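Local coordinates for aminoacyl-histidine dipeptidase (PDB 3MRU), which probably hydrolyses dipeptides, among them Xaa-His dipeptides such as carnosine, as a zinc-dependent metallopeptidase of the M20 family, at residues A191-I196 against K361-C366; L210-L215 against I302-E307; R369-S374 against V431-L436. One frame throughout, in Å; residues are numbered along the deposited sequence.

Overall arrangement
From the N terminus, the chain reaches strand 181-199, whose residues 191-196 form one half of contact 1. It then runs on through strand 205-213, which is paired with strand 303-308 in contact 2 after helices 231-242 and 277-295. Only when strand 361-370 returns beside 181-199 does contact 1 close, so the shorter loop of contact 2 lies wholly within that of contact 1. Contact 3 follows in series: it starts at the end of strand 361-370 and closes where strand 430-432 runs into a turn, about 12 Å from a zinc ion, measured from the Ile432 side chain. All three reach one large mixed sheet.

Contact 1. Residues A191-I196 against K361-C366; sequences AMTFDI and KVTVLC
Met192 and Phe194 pair with Val364 and Val362 in an antiparallel beta ladder that joins strands 181-199 and 361-370 inside the large mixed sheet. Strand 346-358 continues the sheet beyond 361-370, and strand 393-400 flanks 181-199. The axes of the two short strands are 4.6 Å apart, and their directions differ by 170°. Met192 and Val364 exchange two backbone bonds, Met192 N to Val364 O at 2.8 Å and Val364 N to Met192 O at 2.7 Å. At the next hydrogen-bonded pair, Phe194 N reaches Val362 O at 2.7 Å, whereas the return bond from Val362 N to Phe194 O is weak. On the face carrying these four residues, the Phe194 ring leans obliquely along the ladder and brings CE1 to 3.9 Å from Val364 CG2, which meets the ring at its edge. Beyond the pairing, Ile196 turns CG1 between its own N and carbonyl carbon (chi1 69°), and this leads CD1 to 3.5 Å from Val362 CG2. Helix 318-330 covers this apolar face: Phe324 meets the Phe194 ring edge-to-face and also touches Val362. On the other face, the Lys361 chain slants over Thr193, its CE 3.5 Å from Thr193 CG2, while Thr193 CG2 also packs 3.7 Å from Thr363 CB. Ala191 CB and Leu365 CD1 meet farther along that face. The chemistry is thus two-sided: apolar groups are buried on one face, with Phe194, Ile196 and Val362 under the helix, and threonines and an aliphatic lysine stem line a partly exposed surface.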
loop_
_atom_site.group_PDB
_atom_site.type_symbol
_atom_site.label_atom_id
_atom_site.label_comp_id
_atom_site.label_asym_id
_atom_site.label_seq_id
_atom_site.Cartn_x
_atom_site.Cartn_y
_atom_site.Cartn_z
ATOM N N ALA A 191 -6.507 -17.216 -3.334
ATOM C CA ALA A 191 -5.990 -18.453 -2.771
ATOM C C ALA A 191 -6.418 -19.699 -3.559
ATOM O O ALA A 191 -7.574 -20.120 -3.505
ATOM C CB ALA A 191 -6.452 -18.529 -1.341
ATOM N N MET A 192 -5.476 -20.279 -4.292
ATOM C CA MET A 192 -5.736 -21.482 -5.038
ATOM C C MET A 192 -5.328 -22.692 -4.224
ATOM O O MET A 192 -4.164 -22.834 -3.849
ATOM C CB MET A 192 -4.978 -21.455 -6.341
ATOM C CG MET A 192 -5.581 -22.353 -7.360
ATOM S SD MET A 192 -4.685 -22.233 -8.894
ATOM C CE MET A 192 -5.337 -20.732 -9.627
ATOM N N THR A 193 -6.290 -23.570 -3.958
ATOM C CA THR A 193 -6.069 -24.673 -3.049
ATOM C C THR A 193 -6.302 -25.966 -3.773
ATOM O O THR A 193 -7.186 -26.059 -4.627
ATOM C CB THR A 193 -7.017 -24.618 -1.831
ATOM O OG1 THR A 193 -7.690 -23.348 -1.780
ATOM C CG2 THR A 193 -6.229 -24.866 -0.534
ATOM N N PHE A 194 -5.502 -26.961 -3.408
ATOM C CA PHE A 194 -5.504 -28.270 -4.066
ATOM C C PHE A 194 -5.809 -29.376 -3.067
ATOM O O PHE A 194 -5.243 -29.409 -1.965
ATOM C CB PHE A 194 -4.153 -28.544 -4.750
ATOM C CG PHE A 194 -3.890 -27.653 -5.927
ATOM C CD1 PHE A 194 -3.353 -26.377 -5.746
ATOM C CD2 PHE A 194 -4.200 -28.075 -7.205
ATOM C CE1 PHE A 194 -3.144 -25.543 -6.803
ATOM C CE2 PHE A 194 -3.978 -27.244 -8.285
ATOM C CZ PHE A 194 -3.460 -25.976 -8.083
ATOM N N ASP A 195 -6.711 -30.279 -3.438
ATOM C CA ASP A 195 -7.008 -31.372 -2.539
ATOM C C ASP A 195 -6.273 -32.644 -2.945
ATOM O O ASP A 195 -6.784 -33.464 -3.735
ATOM C CB ASP A 195 -8.512 -31.548 -2.358
ATOM C CG ASP A 195 -9.045 -30.739 -1.181
ATOM O OD1 ASP A 195 -8.404 -30.756 -0.092
ATOM O OD2 ASP A 195 -10.097 -30.078 -1.343
ATOM N N ILE A 196 -5.073 -32.789 -2.378
ATOM C CA ILE A 196 -4.145 -33.847 -2.775
ATOM C C ILE A 196 -4.104 -35.040 -1.846
ATOM O O ILE A 196 -4.293 -34.920 -0.622
ATOM C CB ILE A 196 -2.680 -33.347 -2.996
ATOM C CG1 ILE A 196 -2.016 -32.918 -1.686
ATOM C CG2 ILE A 196 -2.643 -32.218 -4.011
ATOM C CD1 ILE A 196 -0.494 -32.791 -1.743
ATOM N N LYS A 361 -3.131 -31.080 1.296
ATOM C CA LYS A 361 -3.458 -29.731 0.862
ATOM C C LYS A 361 -2.215 -28.981 0.415
ATOM O O LYS A 361 -1.227 -28.868 1.145
ATOM C CB LYS A 361 -4.132 -28.976 2.003
ATOM C CG LYS A 361 -5.032 -27.807 1.636
ATOM C CD LYS A 361 -5.421 -27.113 2.950
ATOM C CE LYS A 361 -6.409 -25.978 2.758
ATOM N NZ LYS A 361 -7.738 -26.512 2.329
ATOM N N VAL A 362 -2.284 -28.486 -0.814
ATOM C CA VAL A 362 -1.339 -27.520 -1.351
ATOM C C VAL A 362 -2.106 -26.245 -1.589
ATOM O O VAL A 362 -3.180 -26.255 -2.190
ATOM C CB VAL A 362 -0.770 -27.964 -2.686
ATOM C CG1 VAL A 362 0.414 -27.104 -3.061
ATOM C CG2 VAL A 362 -0.345 -29.392 -2.601
ATOM N N THR A 363 -1.542 -25.146 -1.116
ATOM C CA THR A 363 -2.229 -23.875 -1.168
ATOM C C THR A 363 -1.327 -22.775 -1.713
ATOM O O THR A 363 -0.228 -22.528 -1.206
ATOM C CB THR A 363 -2.864 -23.526 0.205
ATOM O OG1 THR A 363 -2.993 -22.102 0.340
ATOM C CG2 THR A 363 -2.046 -24.149 1.390
ATOM N N VAL A 364 -1.817 -22.138 -2.771
ATOM C CA VAL A 364 -1.076 -21.147 -3.521
ATOM C C VAL A 364 -1.728 -19.805 -3.272
ATOM O O VAL A 364 -2.877 -19.613 -3.621
ATOM C CB VAL A 364 -1.088 -21.473 -5.053
ATOM C CG1 VAL A 364 -0.186 -20.517 -5.829
ATOM C CG2 VAL A 364 -0.668 -22.939 -5.325
ATOM N N LEU A 365 -0.999 -18.880 -2.657
ATOM C CA LEU A 365 -1.536 -17.559 -2.319
ATOM C C LEU A 365 -0.909 -16.444 -3.125
ATOM O O LEU A 365 0.323 -16.388 -3.292
ATOM C CB LEU A 365 -1.284 -17.248 -0.848
ATOM C CG LEU A 365 -2.318 -17.517 0.232
ATOM C CD1 LEU A 365 -2.820 -18.947 0.204
ATOM C CD2 LEU A 365 -1.670 -17.192 1.559
ATOM N N CYS A 366 -1.763 -15.527 -3.565
ATOM C CA CYS A 366 -1.357 -14.455 -4.451
ATOM C C CYS A 366 -2.217 -13.200 -4.309
ATOM O O CYS A 366 -3.298 -13.223 -3.716
ATOM C CB CYS A 366 -1.346 -14.945 -5.907
ATOM S SG CYS A 366 -2.993 -15.088 -6.628
#

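Contact 2. Residues L210-L215 against I302-E307; sequences LTLKGL and IVTFNE
Lys213 places CG between its own N and carbonyl carbon (chi1 64°) and then runs extended, while Phe305 sends its ring out anti to its carbonyl carbon (chi1 -64°); these torsions carry Lys213 CE to within 3.9 Å of Phe305 CE1. The two belong to successive hydrogen-bonded pairs, next to each other on this face, and meet diagonally, the lysine stem approaching the ring obliquely. Along the way, Lys213 CG lies 3.8 Å from Val303 CG2, its partner directly across the ladder. On the same face, Thr211 sits beside the root of Phe305, methyl CG2 against CB, and its hydroxyl approaches the ring at a slant. Beneath these side chains runs regular antiparallel pairing. Thr211 and Phe305 exchange two backbone bonds, Thr211 N to Phe305 O at 2.8 Å and Phe305 N to Thr211 O at 2.9 Å. Lys213 and Val303 do the same, with the bond from Lys213 N to Val303 O nearly straight (171°). Strands 205-213 and 303-308 are the first and last of a beta-alpha-beta-beta-alpha-beta unit in which strand 266-273 flanks 205-213 on its other edge, a ferredoxin-like topology. Its helices 231-242 and 277-295 cover the opposite face, which bears Leu210, Leu212, Thr304 and Asn306. There the Leu212 side chain slants across Thr304, its CD1 3.8 Å from Thr304 CG2, and also touches Ile302 CG2. Leu210 and Asn306 lie side by side, CD2 of the leucine 3.6 Å from OD1 of the amide. Phe284 of helix 277-295 packs on both Leu210 and Thr304. Past the strand, Gly214 turns the chain with a positive phi, and Leu215 CD1 comes back to 4.1 Å from Ile302 CG1.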
loop_
_atom_site.group_PDB
_atom_site.type_symbol
_atom_site.label_atom_id
_atom_site.label_comp_id
_atom_site.label_asym_id
_atom_site.label_seq_id
_atom_site.Cartn_x
_atom_site.Cartn_y
_atom_site.Cartn_z
ATOM N N LEU A 210 15.949 -29.461 -3.631
ATOM C CA LEU A 210 16.342 -28.412 -4.536
ATOM C C LEU A 210 15.819 -27.077 -4.005
ATOM O O LEU A 210 14.618 -26.895 -3.803
ATOM C CB LEU A 210 15.774 -28.698 -5.916
ATOM C CG LEU A 210 15.581 -30.168 -6.286
ATOM C CD1 LEU A 210 14.873 -30.301 -7.634
ATOM C CD2 LEU A 210 16.912 -30.931 -6.294
ATOM N N THR A 211 16.720 -26.136 -3.777
ATOM C CA THR A 211 16.328 -24.870 -3.186
ATOM C C THR A 211 16.883 -23.657 -3.946
ATOM O O THR A 211 17.950 -23.704 -4.520
ATOM C CB THR A 211 16.676 -24.847 -1.678
ATOM O OG1 THR A 211 17.007 -23.516 -1.273
ATOM C CG2 THR A 211 17.838 -25.798 -1.360
ATOM N N LEU A 212 16.134 -22.573 -3.969
ATOM C CA LEU A 212 16.559 -21.404 -4.705
ATOM C C LEU A 212 16.335 -20.156 -3.853
ATOM O O LEU A 212 15.217 -19.902 -3.401
ATOM C CB LEU A 212 15.822 -21.328 -6.060
ATOM C CG LEU A 212 15.723 -19.992 -6.829
ATOM C CD1 LEU A 212 17.034 -19.599 -7.470
ATOM C CD2 LEU A 212 14.652 -20.044 -7.878
ATOM N N LYS A 213 17.401 -19.387 -3.627
ATOM C CA LYS A 213 17.292 -18.164 -2.841
ATOM C C LYS A 213 18.328 -17.107 -3.220
ATOM O O LYS A 213 19.071 -17.258 -4.203
ATOM C CB LYS A 213 17.411 -18.446 -1.329
ATOM C CG LYS A 213 18.750 -19.016 -0.851
ATOM C CD LYS A 213 18.746 -19.177 0.669
ATOM C CE LYS A 213 20.159 -19.239 1.262
ATOM N NZ LYS A 213 20.135 -19.961 2.578
ATOM N N GLY A 214 18.353 -16.030 -2.430
ATOM C CA GLY A 214 19.233 -14.901 -2.671
ATOM C C GLY A 214 18.603 -13.936 -3.652
ATOM O O GLY A 214 19.220 -12.938 -4.024
ATOM N N LEU A 215 17.383 -14.229 -4.090
ATOM C CA LEU A 215 16.632 -13.271 -4.883
ATOM C C LEU A 215 16.392 -11.982 -4.093
ATOM O O LEU A 215 16.107 -12.027 -2.897
ATOM C CB LEU A 215 15.313 -13.872 -5.358
ATOM C CG LEU A 215 15.310 -14.822 -6.569
ATOM C CD1 LEU A 215 16.070 -14.249 -7.773
ATOM C CD2 LEU A 215 15.827 -16.218 -6.204
ATOM N N ILE A 302 22.253 -14.824 -6.954
ATOM C CA ILE A 302 21.266 -15.867 -7.198
ATOM C C ILE A 302 21.927 -17.185 -6.881
ATOM O O ILE A 302 22.850 -17.619 -7.570
ATOM C CB ILE A 302 20.738 -15.855 -8.661
ATOM C CG1 ILE A 302 20.025 -14.536 -8.969
ATOM C CG2 ILE A 302 19.811 -17.040 -8.928
ATOM C CD1 ILE A 302 19.891 -14.297 -10.473
ATOM N N VAL A 303 21.462 -17.818 -5.822
ATOM C CA VAL A 303 22.083 -19.046 -5.389
ATOM C C VAL A 303 21.053 -20.143 -5.294
ATOM O O VAL A 303 19.922 -19.907 -4.876
ATOM C CB VAL A 303 22.789 -18.865 -4.040
ATOM C CG1 VAL A 303 23.978 -17.908 -4.184
ATOM C CG2 VAL A 303 21.804 -18.357 -2.972
ATOM N N THR A 304 21.451 -21.337 -5.707
ATOM C CA THR A 304 20.636 -22.528 -5.526
ATOM C C THR A 304 21.420 -23.496 -4.658
ATOM O O THR A 304 22.611 -23.299 -4.458
ATOM C CB THR A 304 20.219 -23.194 -6.880
ATOM O OG1 THR A 304 21.247 -24.062 -7.381
ATOM C CG2 THR A 304 19.869 -22.153 -7.914
ATOM N N PHE A 305 20.733 -24.521 -4.165
ATOM C CA PHE A 305 21.323 -25.561 -3.338
ATOM C C PHE A 305 20.592 -26.881 -3.557
ATOM O O PHE A 305 19.377 -26.898 -3.755
ATOM C CB PHE A 305 21.164 -25.228 -1.854
ATOM C CG PHE A 305 21.905 -23.994 -1.428
ATOM C CD1 PHE A 305 21.369 -22.736 -1.648
ATOM C CD2 PHE A 305 23.137 -24.091 -0.805
ATOM C CE1 PHE A 305 22.049 -21.599 -1.256
ATOM C CE2 PHE A 305 23.823 -22.958 -0.411
ATOM C CZ PHE A 305 23.277 -21.711 -0.637
ATOM N N ASN A 306 21.330 -27.985 -3.529
ATOM C CA ASN A 306 20.736 -29.298 -3.756
ATOM C C ASN A 306 21.243 -30.390 -2.814
ATOM O O ASN A 306 22.046 -31.237 -3.203
ATOM C CB ASN A 306 21.024 -29.682 -5.209
ATOM C CG ASN A 306 20.571 -31.091 -5.540
ATOM O OD1 ASN A 306 20.011 -31.790 -4.697
ATOM N ND2 ASN A 306 20.815 -31.515 -6.775
ATOM N N GLU A 307 20.761 -30.360 -1.577
ATOM C CA GLU A 307 21.144 -31.337 -0.566
ATOM C C GLU A 307 20.074 -32.421 -0.552
ATOM O O GLU A 307 19.036 -32.266 -1.180
ATOM C CB GLU A 307 21.226 -30.673 0.804
ATOM C CG GLU A 307 21.750 -29.247 0.801
ATOM C CD GLU A 307 21.484 -28.516 2.123
ATOM O OE1 GLU A 307 21.823 -29.067 3.207
ATOM O OE2 GLU A 307 20.936 -27.384 2.073
#

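Contact 3. Residues R369-S374 against V431-L436; sequences RSLIDS and VIHAGL
Segments 369-371 and 431-434 run in roughly opposed directions, 148° apart, but even their nearest CA atoms, those of Arg369 and His433, are 7.2 Å apart, so side chains bridge the gap. The contact joins the end of strand 361-370 to an inverse gamma turn centred on His433, just after strand 430-432. The weak bond of that turn runs from Ala434 N to Ile432 O. The imidazole reaches across to the aliphatic stem of Arg369: His433 NE2 lies 3.5 Å from Arg369 CB, and His433 CD2 lies 3.5 Å from Arg369 CD. CG of the arginine is anti to its carbonyl carbon (chi1 -68°), and the extended chain beyond carries the guanidinium past the ring, their planes 64° apart. Both polar ends find hydroxyls in other segments, His433 NE2 bonding Ser349 OG and Arg369 NE bonding Ser220 OG. Leu371 meets the imidazole at about a right angle and puts CD2 3.7 Å from Val431 CG1. Ile432, pointing away from 369-374, lies about 10 Å from the metal ligand Asp173, side chain to side chain. Over one face of the guanidinium sits His433 O, 4.0 Å from Arg369 CZ.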
loop_
_atom_site.group_PDB
_atom_site.type_symbol
_atom_site.label_atom_id
_atom_site.label_comp_id
_atom_site.label_asym_id
_atom_site.label_seq_id
_atom_site.Cartn_x
_atom_site.Cartn_y
_atom_site.Cartn_z
ATOM N N ARG A 369 -3.078 -6.686 -7.998
ATOM C CA ARG A 369 -3.169 -5.243 -7.868
ATOM C C ARG A 369 -3.589 -4.652 -9.192
ATOM O O ARG A 369 -3.295 -5.222 -10.252
ATOM C CB ARG A 369 -1.823 -4.681 -7.530
ATOM C CG ARG A 369 -1.356 -5.037 -6.199
ATOM C CD ARG A 369 0.039 -4.522 -6.081
ATOM N NE ARG A 369 0.658 -4.893 -4.818
ATOM C CZ ARG A 369 0.222 -4.493 -3.633
ATOM N NH1 ARG A 369 -0.864 -3.734 -3.547
ATOM N NH2 ARG A 369 0.852 -4.883 -2.539
ATOM N N SER A 370 -4.261 -3.503 -9.128
ATOM C CA SER A 370 -4.675 -2.784 -10.322
ATOM C C SER A 370 -5.182 -1.377 -10.003
ATOM O O SER A 370 -5.737 -1.139 -8.931
ATOM C CB SER A 370 -5.674 -3.612 -11.127
ATOM O OG SER A 370 -6.047 -2.882 -12.276
ATOM N N LEU A 371 -5.020 -0.473 -10.973
ATOM C CA LEU A 371 -5.541 0.884 -10.886
ATOM C C LEU A 371 -6.954 0.818 -11.424
ATOM O O LEU A 371 -7.890 1.299 -10.782
ATOM C CB LEU A 371 -4.727 1.866 -11.714
ATOM C CG LEU A 371 -3.205 1.761 -11.752
ATOM C CD1 LEU A 371 -2.668 2.755 -12.751
ATOM C CD2 LEU A 371 -2.606 2.038 -10.395
ATOM N N ILE A 372 -7.128 0.219 -12.600
ATOM C CA ILE A 372 -8.497 -0.012 -13.076
ATOM C C ILE A 372 -9.072 -1.263 -12.385
ATOM O O ILE A 372 -8.536 -2.367 -12.507
ATOM C CB ILE A 372 -8.638 -0.071 -14.635
ATOM C CG1 ILE A 372 -8.046 1.190 -15.290
ATOM C CG2 ILE A 372 -10.125 -0.248 -15.031
ATOM C CD1 ILE A 372 -8.747 2.526 -14.999
ATOM N N ASP A 373 -10.152 -1.077 -11.640
ATOM C CA ASP A 373 -10.751 -2.184 -10.922
ATOM C C ASP A 373 -11.350 -3.186 -11.892
ATOM O O ASP A 373 -11.543 -4.364 -11.558
ATOM C CB ASP A 373 -11.796 -1.672 -9.938
ATOM C CG ASP A 373 -11.186 -0.770 -8.854
ATOM O OD1 ASP A 373 -9.979 -0.957 -8.522
ATOM O OD2 ASP A 373 -11.912 0.127 -8.342
ATOM N N SER A 374 -11.627 -2.713 -13.103
ATOM C CA SER A 374 -12.089 -3.562 -14.184
ATOM C C SER A 374 -11.007 -4.613 -14.555
ATOM O O SER A 374 -11.302 -5.806 -14.750
ATOM C CB SER A 374 -12.458 -2.662 -15.355
ATOM O OG SER A 374 -12.728 -3.408 -16.516
ATOM N N VAL A 431 2.025 7.793 -9.337
ATOM C CA VAL A 431 0.979 6.787 -9.179
ATOM C C VAL A 431 1.634 5.605 -8.482
ATOM O O VAL A 431 2.534 4.988 -9.042
ATOM C CB VAL A 431 0.384 6.334 -10.533
ATOM C CG1 VAL A 431 -0.541 5.160 -10.344
ATOM C CG2 VAL A 431 -0.392 7.440 -11.154
ATOM N N ILE A 432 1.229 5.308 -7.251
ATOM C CA ILE A 432 1.802 4.146 -6.569
ATOM C C ILE A 432 0.965 2.921 -6.805
ATOM O O ILE A 432 -0.269 2.969 -6.820
ATOM C CB ILE A 432 2.072 4.293 -5.019
ATOM C CG1 ILE A 432 1.195 5.358 -4.368
ATOM C CG2 ILE A 432 3.546 4.537 -4.741
ATOM C CD1 ILE A 432 -0.258 4.966 -4.213
ATOM N N HIS A 433 1.663 1.812 -6.982
ATOM C CA HIS A 433 1.011 0.558 -7.197
ATOM C C HIS A 433 0.757 0.015 -5.799
ATOM O O HIS A 433 1.315 -1.026 -5.413
ATOM C CB HIS A 433 1.909 -0.368 -8.023
ATOM C CG HIS A 433 1.143 -1.313 -8.883
ATOM N ND1 HIS A 433 0.272 -0.884 -9.857
ATOM C CD2 HIS A 433 1.092 -2.663 -8.895
ATOM C CE1 HIS A 433 -0.286 -1.933 -10.431
ATOM N NE2 HIS A 433 0.200 -3.025 -9.871
ATOM N N ALA A 434 -0.085 0.744 -5.050
ATOM C CA ALA A 434 -0.376 0.449 -3.648
ATOM C C ALA A 434 -1.700 1.075 -3.193
ATOM O O ALA A 434 -2.322 1.853 -3.916
ATOM C CB ALA A 434 0.745 0.858 -2.746
ATOM N N GLY A 435 -2.130 0.721 -1.985
ATOM C CA GLY A 435 -3.386 1.214 -1.434
ATOM C C GLY A 435 -3.217 2.450 -0.577
ATOM O O GLY A 435 -2.348 2.502 0.293
ATOM N N LEU A 436 -4.050 3.449 -0.864
ATOM C CA LEU A 436 -4.155 4.680 -0.098
ATOM C C LEU A 436 -5.629 4.963 0.179
ATOM O O LEU A 436 -6.493 4.664 -0.654
ATOM C CB LEU A 436 -3.593 5.866 -0.875
ATOM C CG LEU A 436 -2.263 5.879 -1.622
ATOM C CD1 LEU A 436 -2.166 7.219 -2.344
ATOM C CD2 LEU A 436 -1.041 5.651 -0.747
#